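Local coordinates for uncharacterized protein (Nostoc punctiforme, PDB 2QDR) that is of unknown function but adopts a double-stranded beta-helix (cupin) fold and is a putative dioxygenase, at residues 228-233 against 271-276. Numbering follows the deposited sequence.
Sequences FDNKYQ and PRHITD
F228 and T275 face each other as an antiparallel hydrogen-bonded pair: F228 N donates to T275 O (2.9 Å) and T275 N returns a bond to F228 O (3.1 Å). A third backbone bond, N230 N to H273 O, closes the ring around the non-hydrogen-bonded pair D229 and I274. The buried side is the one carrying F228 and T275. CG2 of T275 rests on CB of F228 at 3.8 Å, while CB of H273 meets the edge of the F228 ring near its plane, at CE2. T275 OG1 turns instead to the backbone of Y248 and G278, and C249 and V251 of strand 248-251 pack against H273, whose NE2 is linked to an unidentified ligand. Polar contacts dominate the looser side, where D229 and R272 form a salt bridge. CG of D229 lies anti to the backbone N (chi1 -174°), bringing OD1 to NE of the extended, exposed R272 at 3.0 Å; NE meets the syn lone pair, with the carboxylate and guanidinium planes 38° apart. OD1 also accepts from K231 N (3.1 Å), from above the carboxylate plane, an Asx turn that fixes the bend after the strand. An alanine in place of D229 would remove both bonds, which would probably leave the R272 guanidinium without this carboxylate and the turn less firmly held. Where the chains close up again beyond the loop, a water lies within hydrogen-bonding distance of Y232 O (2.7 Å) and P271 O (2.6 Å). Such an antiparallel strand pair, interrupted by a short loop before strand 233-236, is part of an antiparallel sheet in the double-stranded beta-helix (cupin) fold.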
loop_
_atom_site.group_PDB
_atom_site.type_symbol
_atom_site.label_atom_id
_atom_site.label_comp_id
_atom_site.label_asym_id
_atom_site.label_seq_id
_atom_site.Cartn_x
_atom_site.Cartn_y
_atom_site.Cartn_z
ATOM N N PHE A 228 7.108 25.027 -8.051
ATOM C CA PHE A 228 7.614 23.944 -8.882
ATOM C C PHE A 228 8.970 24.291 -9.464
ATOM O O PHE A 228 9.211 25.443 -9.829
ATOM C CB PHE A 228 6.610 23.638 -10.011
ATOM C CG PHE A 228 7.062 22.562 -10.987
ATOM C CD1 PHE A 228 6.954 21.215 -10.664
ATOM C CD2 PHE A 228 7.555 22.904 -12.250
ATOM C CE1 PHE A 228 7.354 20.234 -11.567
ATOM C CE2 PHE A 228 7.955 21.923 -13.168
ATOM C CZ PHE A 228 7.853 20.594 -12.831
ATOM N N ASP A 229 9.843 23.283 -9.538
ATOM C CA ASP A 229 11.175 23.417 -10.099
ATOM C C ASP A 229 11.675 22.026 -10.513
ATOM O O ASP A 229 12.094 21.250 -9.666
ATOM C CB ASP A 229 12.112 24.085 -9.086
ATOM C CG ASP A 229 13.492 24.396 -9.661
ATOM O OD1 ASP A 229 13.758 24.074 -10.829
ATOM O OD2 ASP A 229 14.309 24.996 -8.937
ATOM N N ASN A 230 11.658 21.720 -11.815
ATOM C CA ASN A 230 12.120 20.383 -12.300
ATOM C C ASN A 230 13.648 20.175 -12.200
ATOM O O ASN A 230 14.129 19.099 -12.533
ATOM C CB ASN A 230 11.597 20.042 -13.713
ATOM C CG ASN A 230 12.163 20.929 -14.788
ATOM O OD1 ASN A 230 13.067 21.743 -14.566
ATOM N ND2 ASN A 230 11.616 20.798 -15.973
ATOM N N LYS A 231 14.392 21.241 -11.895
ATOM C CA LYS A 231 15.852 21.217 -11.638
ATOM C C LYS A 231 16.794 21.079 -12.816
ATOM O O LYS A 231 17.816 21.754 -12.825
ATOM C CB LYS A 231 16.178 20.148 -10.545
ATOM C CG LYS A 231 15.463 20.474 -9.220
ATOM C CD LYS A 231 15.147 19.261 -8.358
ATOM C CE LYS A 231 14.153 19.658 -7.247
ATOM N NZ LYS A 231 13.638 18.494 -6.488
ATOM N N TYR A 232 16.462 20.249 -13.809
ATOM C CA TYR A 232 17.350 20.010 -14.939
ATOM C C TYR A 232 16.662 20.226 -16.279
ATOM O O TYR A 232 15.474 20.513 -16.340
ATOM C CB TYR A 232 17.827 18.560 -14.854
ATOM C CG TYR A 232 18.016 18.049 -13.439
ATOM C CD1 TYR A 232 19.046 18.519 -12.631
ATOM C CD2 TYR A 232 17.160 17.078 -12.911
ATOM C CE1 TYR A 232 19.205 18.053 -11.326
ATOM C CE2 TYR A 232 17.318 16.604 -11.613
ATOM C CZ TYR A 232 18.340 17.089 -10.828
ATOM O OH TYR A 232 18.497 16.609 -9.541
ATOM N N GLN A 233 17.428 20.097 -17.357
ATOM C CA GLN A 233 16.882 20.205 -18.699
ATOM C C GLN A 233 16.320 18.826 -19.010
ATOM O O GLN A 233 16.575 17.879 -18.258
ATOM C CB GLN A 233 17.933 20.594 -19.737
ATOM C CG GLN A 233 18.630 21.912 -19.439
ATOM C CD GLN A 233 19.616 22.328 -20.518
ATOM O OE1 GLN A 233 19.349 22.215 -21.716
ATOM N NE2 GLN A 233 20.745 22.864 -20.091
ATOM N N PRO A 271 14.561 23.448 -21.703
ATOM C CA PRO A 271 15.216 24.036 -20.531
ATOM C C PRO A 271 14.504 23.756 -19.214
ATOM O O PRO A 271 13.439 23.151 -19.191
ATOM C CB PRO A 271 15.151 25.548 -20.810
ATOM C CG PRO A 271 14.914 25.683 -22.271
ATOM C CD PRO A 271 14.112 24.498 -22.648
ATOM N N ARG A 272 15.105 24.223 -18.131
ATOM C CA ARG A 272 14.571 24.045 -16.797
ATOM C C ARG A 272 13.222 24.742 -16.679
ATOM O O ARG A 272 13.053 25.825 -17.221
ATOM C CB ARG A 272 15.558 24.639 -15.809
ATOM C CG ARG A 272 15.285 24.440 -14.341
ATOM C CD ARG A 272 16.406 25.115 -13.543
ATOM N NE ARG A 272 16.434 24.691 -12.152
ATOM C CZ ARG A 272 17.322 25.072 -11.227
ATOM N NH1 ARG A 272 18.295 25.936 -11.499
ATOM N NH2 ARG A 272 17.230 24.586 -9.998
ATOM N N HIS A 273 12.276 24.100 -15.995
ATOM C CA HIS A 273 10.928 24.614 -15.769
ATOM C C HIS A 273 10.784 25.106 -14.348
ATOM O O HIS A 273 11.065 24.355 -13.412
ATOM C CB HIS A 273 9.879 23.537 -15.963
ATOM C CG HIS A 273 9.666 23.117 -17.382
ATOM N ND1 HIS A 273 10.628 22.477 -18.138
ATOM C CD2 HIS A 273 8.551 23.156 -18.149
ATOM C CE1 HIS A 273 10.131 22.192 -19.330
ATOM N NE2 HIS A 273 8.869 22.584 -19.359
ATOM N N ILE A 274 10.345 26.354 -14.177
ATOM C CA ILE A 274 10.142 26.926 -12.842
ATOM C C ILE A 274 8.857 27.756 -12.832
ATOM O O ILE A 274 8.568 28.464 -13.788
ATOM C CB ILE A 274 11.342 27.797 -12.343
ATOM C CG1 ILE A 274 12.697 27.076 -12.530
ATOM C CG2 ILE A 274 11.125 28.217 -10.861
ATOM C CD1 ILE A 274 13.949 27.843 -12.028
ATOM N N THR A 275 8.088 27.639 -11.748
ATOM C CA THR A 275 6.851 28.409 -11.560
ATOM C C THR A 275 6.473 28.470 -10.082
ATOM O O THR A 275 6.300 27.443 -9.436
ATOM C CB THR A 275 5.658 27.891 -12.397
ATOM O OG1 THR A 275 4.464 28.550 -11.956
ATOM C CG2 THR A 275 5.447 26.397 -12.278
ATOM N N ASP A 276 6.395 29.689 -9.557
ATOM C CA ASP A 276 6.034 29.917 -8.167
ATOM C C ASP A 276 4.524 29.874 -7.973
ATOM O O ASP A 276 4.074 29.627 -6.865
ATOM C CB ASP A 276 6.580 31.263 -7.678
ATOM C CG ASP A 276 8.103 31.318 -7.656
ATOM O OD1 ASP A 276 8.775 30.267 -7.527
ATOM O OD2 ASP A 276 8.630 32.440 -7.726
HETATM O O HOH W 1 13.485 20.758 -18.135
#